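Local coordinates for protein nicotinate phosphoribosyltransferase (Saccharomyces cerevisiae, PDB 1VLP) that catalyses the ATP-dependent formation of nicotinate ribonucleotide from nicotinate and phosphoribosyl diphosphate, the first step of NAD synthesis from nicotinic acid, at residues R192-S196 against S383-V389; W64-F69 against L150-A154; S254-L258 against R419-L424; F285-D289 against E423-T427. All blocks are in the same frame, centred on the assembly; numbering follows the deposited sequence.

Contact 1 (R192-S196 against S383-V389); sequences RRRRS and SEPLNIV
The loop residue Arg193 faces Leu386 with 7.6 Å between their CA atoms, and residues 383-389 lead into strand 388-395 and include its first two residues. Two arginine side chains bridge this gap, one near each end. Arg193 reaches over with its chain extended from CG to NE (chi2 -175°). On the way its CD passes Leu386 O at 3.6 Å. The guanidinium then meets Ile388 O side-on: Arg193 NE lies 3.3 Å and NH2 3.1 Å from this one oxygen. Both N-H groups come from the same face of the Ile388 carbonyl plane, and both bonds are bent. One face of the guanidinium lies over CA of Asn387, while CG1 of Val389 touches its edge, 3.5 Å from NH2. Arg195 works differently. Its chain bends at chi3 (-63°), which turns the guanidinium end-on to Ser383. Arg195 NH1 bonds Ser383 OG at 2.8 Å, nearly in the guanidinium plane. Arg195 NH2 bonds Ser383 O at 3.0 Å and also reaches Ser383 OG. The Arg195 guanidinium also makes cation-pi contacts with Phe156 and Trp163, and its NH2 bonds Asn371 OD1. The contact joins the loop after strand 186-188 to the start of a strand in the antiparallel sheet. The Arg193 side chain is about 5 Å from a bound phosphate ion, probably from the crystallisation liquor, and close to Thr367, inferred to bind the phosphoribosyl substrate. The carbonyl it grips is neutral, so its charge could still act on a nearby anion, consistent with a site suited to phosphate groups.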
# COMPACT_ATOMS: atom_id res chain seq x y z
N ARG A 192 -3.18 -5.77 1.90
CA ARG A 192 -4.29 -5.00 2.44
C ARG A 192 -5.65 -5.60 2.07
O ARG A 192 -6.56 -5.60 2.89
CB ARG A 192 -4.23 -3.58 1.96
CG ARG A 192 -3.20 -2.80 2.66
CD ARG A 192 -3.11 -1.41 2.06
NE ARG A 192 -2.46 -1.48 0.76
CZ ARG A 192 -2.32 -0.43 -0.03
NH1 ARG A 192 -2.80 0.75 0.37
NH2 ARG A 192 -1.74 -0.58 -1.22
N ARG A 193 -5.75 -6.19 0.89
CA ARG A 193 -7.04 -6.76 0.54
C ARG A 193 -7.08 -8.27 0.43
O ARG A 193 -7.93 -8.82 -0.25
CB ARG A 193 -7.64 -6.08 -0.66
CG ARG A 193 -8.45 -4.84 -0.24
CD ARG A 193 -9.15 -4.24 -1.44
NE ARG A 193 -9.36 -2.81 -1.25
CZ ARG A 193 -9.87 -2.01 -2.18
NH1 ARG A 193 -10.21 -2.49 -3.37
NH2 ARG A 193 -10.02 -0.72 -1.90
N ARG A 194 -6.15 -8.94 1.12
CA ARG A 194 -6.16 -10.36 1.11
C ARG A 194 -7.48 -10.89 1.71
O ARG A 194 -8.06 -10.32 2.67
CB ARG A 194 -4.98 -10.93 1.89
CG ARG A 194 -5.04 -10.68 3.36
CD ARG A 194 -3.63 -10.89 3.97
NE ARG A 194 -3.66 -10.83 5.42
CZ ARG A 194 -2.59 -10.71 6.20
NH1 ARG A 194 -1.36 -10.60 5.67
NH2 ARG A 194 -2.75 -10.64 7.52
N ARG A 195 -7.92 -12.01 1.16
CA ARG A 195 -9.12 -12.67 1.68
C ARG A 195 -8.88 -13.22 3.11
O ARG A 195 -9.80 -13.20 3.99
CB ARG A 195 -9.58 -13.76 0.73
CG ARG A 195 -10.85 -14.39 1.27
CD ARG A 195 -11.68 -15.04 0.16
NE ARG A 195 -12.13 -14.03 -0.78
CZ ARG A 195 -13.23 -14.11 -1.53
NH1 ARG A 195 -14.09 -15.09 -1.40
NH2 ARG A 195 -13.49 -13.14 -2.39
N SER A 196 -7.61 -13.60 3.35
CA SER A 196 -7.16 -14.07 4.63
C SER A 196 -5.62 -14.15 4.60
O SER A 196 -5.01 -14.13 3.53
CB SER A 196 -7.71 -15.45 4.95
OG SER A 196 -7.18 -16.43 4.06
N SER A 383 -16.49 -14.24 -6.57
CA SER A 383 -16.78 -13.87 -5.22
C SER A 383 -16.14 -12.51 -5.03
O SER A 383 -14.93 -12.39 -4.95
CB SER A 383 -16.20 -14.87 -4.21
OG SER A 383 -16.40 -14.43 -2.90
N GLU A 384 -16.97 -11.48 -4.91
CA GLU A 384 -16.47 -10.14 -4.92
C GLU A 384 -15.67 -9.81 -3.66
O GLU A 384 -16.13 -10.08 -2.58
CB GLU A 384 -17.65 -9.19 -5.04
CG GLU A 384 -18.40 -9.38 -6.34
CD GLU A 384 -17.78 -8.62 -7.49
OE1 GLU A 384 -16.54 -8.40 -7.50
OE2 GLU A 384 -18.55 -8.25 -8.40
N PRO A 385 -14.48 -9.19 -3.81
CA PRO A 385 -13.77 -8.62 -2.63
C PRO A 385 -14.48 -7.44 -1.98
O PRO A 385 -15.32 -6.77 -2.61
CB PRO A 385 -12.45 -8.10 -3.21
CG PRO A 385 -12.26 -8.81 -4.44
CD PRO A 385 -13.67 -8.97 -5.01
N LEU A 386 -14.14 -7.21 -0.73
CA LEU A 386 -14.59 -6.03 -0.02
C LEU A 386 -13.69 -4.88 -0.44
O LEU A 386 -12.47 -5.00 -0.29
CB LEU A 386 -14.46 -6.32 1.48
CG LEU A 386 -15.08 -5.39 2.48
CD1 LEU A 386 -16.60 -5.34 2.29
CD2 LEU A 386 -14.70 -5.89 3.89
N ASN A 387 -14.28 -3.81 -0.97
CA ASN A 387 -13.55 -2.61 -1.44
C ASN A 387 -13.50 -1.59 -0.30
O ASN A 387 -14.32 -0.63 -0.28
CB ASN A 387 -14.26 -2.01 -2.65
CG ASN A 387 -13.53 -0.78 -3.28
OD1 ASN A 387 -12.48 -0.32 -2.80
ND2 ASN A 387 -14.11 -0.26 -4.36
N ILE A 388 -12.55 -1.80 0.59
CA ILE A 388 -12.37 -0.93 1.77
C ILE A 388 -11.01 -0.23 1.73
O ILE A 388 -10.00 -0.75 1.21
CB ILE A 388 -12.52 -1.71 3.09
CG1 ILE A 388 -11.64 -2.99 3.06
CG2 ILE A 388 -14.02 -2.04 3.31
CD1 ILE A 388 -11.52 -3.75 4.34
N VAL A 389 -11.00 0.95 2.34
CA VAL A 389 -9.77 1.75 2.49
C VAL A 389 -9.73 2.39 3.86
O VAL A 389 -10.76 2.47 4.50
CB VAL A 389 -9.67 2.85 1.44
CG1 VAL A 389 -9.66 2.23 0.04
CG2 VAL A 389 -10.76 3.86 1.58

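Contact 2 (W64-F69 against L150-A154); sequences WLKEQF and LISEA
Leu150 O accepts a bond from Ala154 N of its own helix at 2.8 Å. Two carbons of helix 59-71, Trp64 CZ3 and Leu65 CD2, each come within 3.6 Å of Leu150 O. Trp64 brings the edge of its indole to this oxygen, nearly in the ring plane. The indole swings out with CG anti to the backbone N (chi1 -176°). Trp64 CE3 then meets CB of Ala154 at 3.7 Å, and CH2 lies near Leu150 CD2. Ala154 CB also touches Leu65 CG, so this one methyl packs against both larger side chains. Segments 64-69 and 150-154 run roughly antiparallel, 148° between their directions, their axes 10.3 Å apart at closest approach. Leu150 packs as a knob into a hole formed by Trp64, Leu65, Gln68 and Phe69. Within the hole, Leu150 CD2 lies against the bent chain of Gln68, 3.7 Å from its OE1. The amide of Gln68 is satisfied by backbone atoms of Glu15 and Val17. The other methyl, Leu150 CD1, meets the edge of the Phe69 ring at CD1, 3.9 Å away. The same ring extends Phe69 CZ to Ile151 CG1, 4.1 Å off. Leu129 and Ile131, on strand 126-134 of the antiparallel sheet, touch side chains of both helices: Leu129 meets Leu65 and Ile151, and Ile131 meets Phe69 and Ile151.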
# COMPACT_ATOMS: atom_id res chain seq x y z
N TRP A 64 -15.48 -10.33 16.73
CA TRP A 64 -14.18 -10.88 16.43
C TRP A 64 -13.19 -9.74 16.12
O TRP A 64 -12.07 -9.74 16.57
CB TRP A 64 -14.28 -11.86 15.25
CG TRP A 64 -13.05 -12.58 14.89
CD1 TRP A 64 -12.63 -13.77 15.38
CD2 TRP A 64 -12.11 -12.21 13.87
NE1 TRP A 64 -11.46 -14.17 14.75
CE2 TRP A 64 -11.12 -13.22 13.83
CE3 TRP A 64 -12.01 -11.13 12.99
CZ2 TRP A 64 -10.09 -13.19 12.92
CZ3 TRP A 64 -10.97 -11.11 12.08
CH2 TRP A 64 -10.03 -12.12 12.06
N LEU A 65 -13.66 -8.77 15.34
CA LEU A 65 -12.83 -7.60 15.04
C LEU A 65 -12.42 -6.86 16.28
O LEU A 65 -11.27 -6.44 16.41
CB LEU A 65 -13.54 -6.66 14.05
CG LEU A 65 -13.46 -7.16 12.58
CD1 LEU A 65 -14.46 -6.31 11.73
CD2 LEU A 65 -12.10 -7.11 12.02
N LYS A 66 -13.35 -6.65 17.20
CA LYS A 66 -13.03 -5.93 18.42
C LYS A 66 -11.87 -6.65 19.16
O LYS A 66 -10.90 -6.01 19.60
CB LYS A 66 -14.29 -5.85 19.31
CG LYS A 66 -14.10 -5.23 20.60
CD LYS A 66 -15.43 -4.93 21.30
CE LYS A 66 -15.19 -4.56 22.78
NZ LYS A 66 -14.24 -3.44 22.92
N GLU A 67 -11.98 -7.97 19.24
CA GLU A 67 -10.92 -8.79 19.84
C GLU A 67 -9.58 -8.67 19.11
O GLU A 67 -8.54 -8.41 19.72
CB GLU A 67 -11.40 -10.23 19.98
CG GLU A 67 -10.45 -11.13 20.72
CD GLU A 67 -11.16 -12.39 21.15
OE1 GLU A 67 -11.40 -13.25 20.28
OE2 GLU A 67 -11.52 -12.52 22.34
N GLN A 68 -9.60 -8.86 17.80
CA GLN A 68 -8.42 -8.82 16.95
C GLN A 68 -7.70 -7.45 16.99
O GLN A 68 -6.48 -7.36 17.05
CB GLN A 68 -8.77 -9.27 15.52
CG GLN A 68 -9.15 -10.72 15.41
CD GLN A 68 -8.02 -11.69 15.61
OE1 GLN A 68 -6.90 -11.43 15.22
NE2 GLN A 68 -8.31 -12.83 16.20
N PHE A 69 -8.49 -6.37 17.00
CA PHE A 69 -7.91 -5.06 17.10
C PHE A 69 -7.19 -4.92 18.43
O PHE A 69 -6.11 -4.33 18.48
CB PHE A 69 -8.96 -3.95 17.00
CG PHE A 69 -9.63 -3.81 15.64
CD1 PHE A 69 -9.22 -4.51 14.49
CD2 PHE A 69 -10.72 -2.96 15.51
CE1 PHE A 69 -9.84 -4.32 13.26
CE2 PHE A 69 -11.36 -2.79 14.29
CZ PHE A 69 -10.93 -3.48 13.17
N LEU A 150 -7.43 -7.38 8.57
CA LEU A 150 -8.36 -7.98 9.52
C LEU A 150 -9.84 -7.88 9.12
O LEU A 150 -10.62 -8.85 9.29
CB LEU A 150 -8.17 -7.39 10.91
CG LEU A 150 -6.97 -7.96 11.71
CD1 LEU A 150 -6.71 -7.04 12.94
CD2 LEU A 150 -7.12 -9.44 12.08
N ILE A 151 -10.23 -6.70 8.64
CA ILE A 151 -11.62 -6.44 8.25
C ILE A 151 -11.99 -7.36 7.08
O ILE A 151 -13.06 -8.02 7.10
CB ILE A 151 -11.83 -4.95 7.91
CG1 ILE A 151 -11.65 -4.08 9.16
CG2 ILE A 151 -13.20 -4.69 7.36
CD1 ILE A 151 -11.40 -2.66 8.86
N SER A 152 -11.11 -7.45 6.08
CA SER A 152 -11.34 -8.39 4.95
C SER A 152 -11.46 -9.82 5.47
O SER A 152 -12.41 -10.53 5.12
CB SER A 152 -10.19 -8.28 3.95
OG SER A 152 -10.41 -8.98 2.77
N GLU A 153 -10.50 -10.24 6.29
CA GLU A 153 -10.55 -11.60 6.84
C GLU A 153 -11.86 -11.89 7.60
O GLU A 153 -12.47 -12.92 7.40
CB GLU A 153 -9.30 -11.90 7.65
CG GLU A 153 -9.32 -13.30 8.23
CD GLU A 153 -7.97 -13.98 8.35
OE1 GLU A 153 -6.92 -13.46 7.90
OE2 GLU A 153 -7.96 -15.09 8.90
N ALA A 154 -12.29 -10.95 8.44
CA ALA A 154 -13.57 -11.01 9.20
C ALA A 154 -14.76 -11.23 8.26
O ALA A 154 -15.59 -12.11 8.47
CB ALA A 154 -13.76 -9.76 10.02

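Contact 3 (S254-L258 against R419-L424); sequences SEDYL and RVKEEL
Tyr257 comes up to helix 414-423 with its ring lying against Val420. At the base, Tyr257 CB lies 4.1 Å from Val420 CG1 and loosely near Leu424 CD2. From CG onward the ring carbons share one partner. Val420 CG2 stands over the ring centre, 3.5 Å from the centroid and 4° off the normal, a clear CH-pi contact. The second methyl, Val420 CG1, reaches CD2 of the Tyr257 ring at 3.7 Å. Tyr257 CE1, further out, is 4.4 Å from Arg419 NH2, near a group of charges. There, in one of two conformers of Arg419, its NH2 forms a long salt bridge with Glu255 OE2 (3.4 Å). In that conformer Arg419 NH1 holds Glu423 OE2 much closer, at 2.6 Å. The Arg419 chain bends at chi3 (-39°), bringing the guanidinium to both carboxylates. At the other end, Leu424 CD2 packs on CA of Leu258, and Leu258 CD1 approaches Glu423 O. Phe285 meets the Tyr257 ring edge-to-face, while Ile401 touches both Tyr257 and Val420. Thus the loop after helix 244-254 is held to helix 414-423 by an apolar centre. The charges gather at its edge, and with Arg419 in two conformers the ion pairs are probably not rigid.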
# COMPACT_ATOMS: atom_id res chain seq x y z
N SER A 254 1.05 22.63 7.02
CA SER A 254 0.87 24.07 7.01
C SER A 254 0.11 24.58 5.78
O SER A 254 0.01 25.77 5.57
CB SER A 254 2.23 24.75 7.17
OG SER A 254 3.22 24.08 6.40
N GLU A 255 -0.44 23.65 4.99
CA GLU A 255 -1.21 23.98 3.80
C GLU A 255 -0.38 24.73 2.72
O GLU A 255 -0.92 25.48 1.92
CB GLU A 255 -2.53 24.67 4.18
CG GLU A 255 -3.45 23.72 4.97
CD GLU A 255 -4.88 24.22 5.03
OE1 GLU A 255 -5.10 25.39 5.43
OE2 GLU A 255 -5.78 23.44 4.67
N ASP A 256 0.93 24.47 2.70
CA ASP A 256 1.75 24.90 1.60
C ASP A 256 1.73 23.79 0.53
O ASP A 256 2.62 22.91 0.49
CB ASP A 256 3.20 25.17 2.03
CG ASP A 256 4.00 25.91 0.96
OD1 ASP A 256 3.56 25.96 -0.23
OD2 ASP A 256 5.05 26.47 1.30
N TYR A 257 0.72 23.84 -0.35
CA TYR A 257 0.61 22.86 -1.40
C TYR A 257 1.55 23.22 -2.52
O TYR A 257 2.06 22.32 -3.18
CB TYR A 257 -0.82 22.72 -1.92
CG TYR A 257 -1.70 21.98 -0.94
CD1 TYR A 257 -2.23 22.64 0.18
CD2 TYR A 257 -1.98 20.62 -1.12
CE1 TYR A 257 -3.04 21.94 1.07
CE2 TYR A 257 -2.77 19.94 -0.24
CZ TYR A 257 -3.31 20.60 0.85
OH TYR A 257 -4.08 19.90 1.73
N LEU A 258 1.76 24.51 -2.72
CA LEU A 258 2.63 25.01 -3.81
C LEU A 258 4.04 24.38 -3.72
O LEU A 258 4.65 24.10 -4.74
CB LEU A 258 2.72 26.54 -3.78
CG LEU A 258 3.40 27.23 -4.98
CD1 LEU A 258 2.62 26.96 -6.26
CD2 LEU A 258 3.52 28.72 -4.73
N ARG A 419 -9.63 24.74 -3.90
CA ARG A 419 -8.63 25.75 -3.55
C ARG A 419 -7.23 25.33 -4.04
O ARG A 419 -6.48 26.15 -4.54
CB ARG A 419 -8.46 25.87 -2.03
CG ARG A 419 -9.52 26.60 -1.20
CD ARG A 419 -9.03 26.92 0.25
NE ARG A 419 -8.21 25.88 0.92
CZ ARG A 419 -6.87 25.82 0.92
NH1 ARG A 419 -6.16 26.71 0.25
NH2 ARG A 419 -6.23 24.87 1.59
N VAL A 420 -6.89 24.06 -3.84
CA VAL A 420 -5.58 23.49 -4.20
C VAL A 420 -5.42 23.43 -5.73
O VAL A 420 -4.38 23.84 -6.25
CB VAL A 420 -5.32 22.08 -3.56
CG1 VAL A 420 -4.05 21.42 -4.12
CG2 VAL A 420 -5.18 22.19 -2.07
N LYS A 421 -6.44 22.97 -6.44
CA LYS A 421 -6.38 22.97 -7.91
C LYS A 421 -6.09 24.37 -8.48
O LYS A 421 -5.34 24.52 -9.46
CB LYS A 421 -7.67 22.44 -8.50
CG LYS A 421 -7.79 20.95 -8.44
CD LYS A 421 -9.21 20.57 -8.74
CE LYS A 421 -9.40 19.14 -9.03
NZ LYS A 421 -10.87 18.93 -9.27
N GLU A 422 -6.63 25.39 -7.81
CA GLU A 422 -6.40 26.78 -8.18
C GLU A 422 -4.96 27.18 -7.88
O GLU A 422 -4.27 27.67 -8.79
CB GLU A 422 -7.38 27.68 -7.44
CG GLU A 422 -8.83 27.46 -7.89
CD GLU A 422 -9.89 28.22 -7.07
OE1 GLU A 422 -9.54 28.90 -6.06
OE2 GLU A 422 -11.09 28.11 -7.45
N GLU A 423 -4.50 26.92 -6.65
CA GLU A 423 -3.13 27.25 -6.21
C GLU A 423 -2.07 26.57 -7.07
O GLU A 423 -1.02 27.17 -7.34
CB GLU A 423 -2.93 26.94 -4.73
CG GLU A 423 -3.73 27.84 -3.76
CD GLU A 423 -3.80 27.31 -2.33
OE1 GLU A 423 -3.05 26.35 -1.98
OE2 GLU A 423 -4.61 27.86 -1.54
N LEU A 424 -2.35 25.36 -7.55
CA LEU A 424 -1.41 24.60 -8.40
C LEU A 424 -1.60 24.85 -9.89
O LEU A 424 -0.91 24.24 -10.72
CB LEU A 424 -1.52 23.09 -8.10
CG LEU A 424 -1.19 22.81 -6.63
CD1 LEU A 424 -1.12 21.34 -6.36
CD2 LEU A 424 0.10 23.54 -6.18

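Contact 4 (F285-D289 against E423-T427); sequences FGTDD and ELGYT
Tyr426 sends its hydroxyl into the turn that starts helix 287-291, and OH there works as both donor and acceptor. Tyr426 OH donates to Phe285 O at 2.7 Å. The oxygen lies close to the plane of the phenol ring, and the hydroxyl lies in the carbonyl plane, on a lone pair. The same Tyr426 OH accepts from Asp289 N at 3.1 Å, with an N-H...O angle of 143°. Asp289 N also makes a weak bond of 3.3 Å to Gly286 O within the turn. A single hydroxyl therefore ties a carbonyl just before the helix to an amide in its first turn. The ring leaves its backbone with CG anti to the carbonyl carbon (chi1 -61°), and Tyr426 CE1 at its edge rests 4.0 Å from Asp288 CB. Beside it, Leu424 CD1 packs on Phe285 CB at 3.7 Å, while Leu424 CD2 lies against the polar Asp289 OD1 at 3.6 Å. The acidic and hydroxyl groups of the turn find their partners further out. Asp289 OD2 accepts from Asn261 ND2, Asp288 OD1 pairs with Lys318, and Thr287 OG1 bonds with Asp405 and Thr282. Gly286 is the N-cap residue of the helix. On the other segment, Gly425 ends helix 414-423 with positive phi. Two bonds run back from this end into the last turn, one of them probably from Tyr426 N to Lys421 O. This is a Schellman motif, and its exit points the tyrosine at the start of a second helix.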
# COMPACT_ATOMS: atom_id res chain seq x y z
N PHE A 285 -0.90 15.28 -6.17
CA PHE A 285 -1.47 16.59 -6.52
C PHE A 285 -1.39 16.81 -8.04
O PHE A 285 -1.29 17.93 -8.49
CB PHE A 285 -0.78 17.73 -5.77
CG PHE A 285 -0.91 17.59 -4.29
CD1 PHE A 285 -2.13 17.19 -3.73
CD2 PHE A 285 0.18 17.76 -3.46
CE1 PHE A 285 -2.25 16.97 -2.37
CE2 PHE A 285 0.07 17.57 -2.10
CZ PHE A 285 -1.15 17.16 -1.56
N GLY A 286 -1.41 15.71 -8.76
CA GLY A 286 -1.36 15.68 -10.21
C GLY A 286 0.08 15.62 -10.68
O GLY A 286 0.94 16.29 -10.15
N THR A 287 0.34 14.75 -11.63
CA THR A 287 1.71 14.59 -12.14
C THR A 287 2.38 15.87 -12.70
O THR A 287 3.57 16.09 -12.50
CB THR A 287 1.74 13.40 -13.09
OG1 THR A 287 1.47 12.21 -12.35
CG2 THR A 287 3.10 13.29 -13.75
N ASP A 288 1.61 16.75 -13.34
CA ASP A 288 2.14 18.04 -13.81
C ASP A 288 2.81 18.91 -12.72
O ASP A 288 3.88 19.52 -12.94
CB ASP A 288 1.01 18.81 -14.48
CG ASP A 288 0.58 18.21 -15.81
OD1 ASP A 288 1.31 17.37 -16.36
OD2 ASP A 288 -0.52 18.57 -16.29
N ASP A 289 2.17 19.00 -11.54
CA ASP A 289 2.74 19.78 -10.46
C ASP A 289 4.07 19.15 -10.01
O ASP A 289 5.07 19.87 -9.78
CB ASP A 289 1.81 19.86 -9.25
CG ASP A 289 2.41 20.68 -8.16
OD1 ASP A 289 2.45 21.89 -8.38
OD2 ASP A 289 2.87 20.12 -7.14
N GLU A 423 -4.50 26.92 -6.65
CA GLU A 423 -3.13 27.25 -6.21
C GLU A 423 -2.07 26.57 -7.07
O GLU A 423 -1.02 27.17 -7.34
CB GLU A 423 -2.93 26.94 -4.73
CG GLU A 423 -3.73 27.84 -3.76
CD GLU A 423 -3.80 27.31 -2.33
OE1 GLU A 423 -3.05 26.35 -1.98
OE2 GLU A 423 -4.61 27.86 -1.54
N LEU A 424 -2.35 25.36 -7.55
CA LEU A 424 -1.41 24.60 -8.40
C LEU A 424 -1.60 24.85 -9.89
O LEU A 424 -0.91 24.24 -10.72
CB LEU A 424 -1.52 23.09 -8.10
CG LEU A 424 -1.19 22.81 -6.63
CD1 LEU A 424 -1.12 21.34 -6.36
CD2 LEU A 424 0.10 23.54 -6.18
N GLY A 425 -2.49 25.77 -10.22
CA GLY A 425 -2.70 26.15 -11.61
C GLY A 425 -3.45 25.19 -12.51
O GLY A 425 -3.44 25.36 -13.73
N TYR A 426 -4.14 24.20 -11.97
CA TYR A 426 -5.01 23.37 -12.84
C TYR A 426 -6.28 24.12 -13.24
O TYR A 426 -6.91 23.80 -14.25
CB TYR A 426 -5.40 22.07 -12.17
CG TYR A 426 -4.23 21.22 -11.84
CD1 TYR A 426 -3.43 20.72 -12.85
CD2 TYR A 426 -3.92 20.92 -10.52
CE1 TYR A 426 -2.32 19.93 -12.55
CE2 TYR A 426 -2.80 20.13 -10.21
CZ TYR A 426 -2.00 19.63 -11.23
OH TYR A 426 -0.91 18.83 -10.96
N THR A 427 -6.64 25.11 -12.43
CA THR A 427 -7.95 25.76 -12.51
C THR A 427 -7.79 27.22 -12.12
O THR A 427 -6.67 27.71 -12.01
CB THR A 427 -8.95 25.06 -11.55
OG1 THR A 427 -9.02 23.67 -11.89
CG2 THR A 427 -10.32 25.68 -11.67

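Contacts 3 and 4 share Glu423 and Leu424 and lie side by side, with the Tyr257 and Phe285 rings touching between them. Together they hold helix 414-423 and its exit against the loop 254-258 and the start of helix 287-291. Contacts 1 and 2 also touch, through Ser152 and Arg194 O and through Ile151 and Ile388, while contact 2 and contact 4 lie on opposite sides of the chain's centre. Contact 2 is buried and nearly all apolar, whereas contact 1, nearest the centre, relies on arginine bonds near a bound phosphate ion and the inferred phosphoribosyl site. Contact 3 mixes an apolar middle with surface ion pairs. Contact 4 is buried again, but its polar bonds centre on one tyrosine hydroxyl.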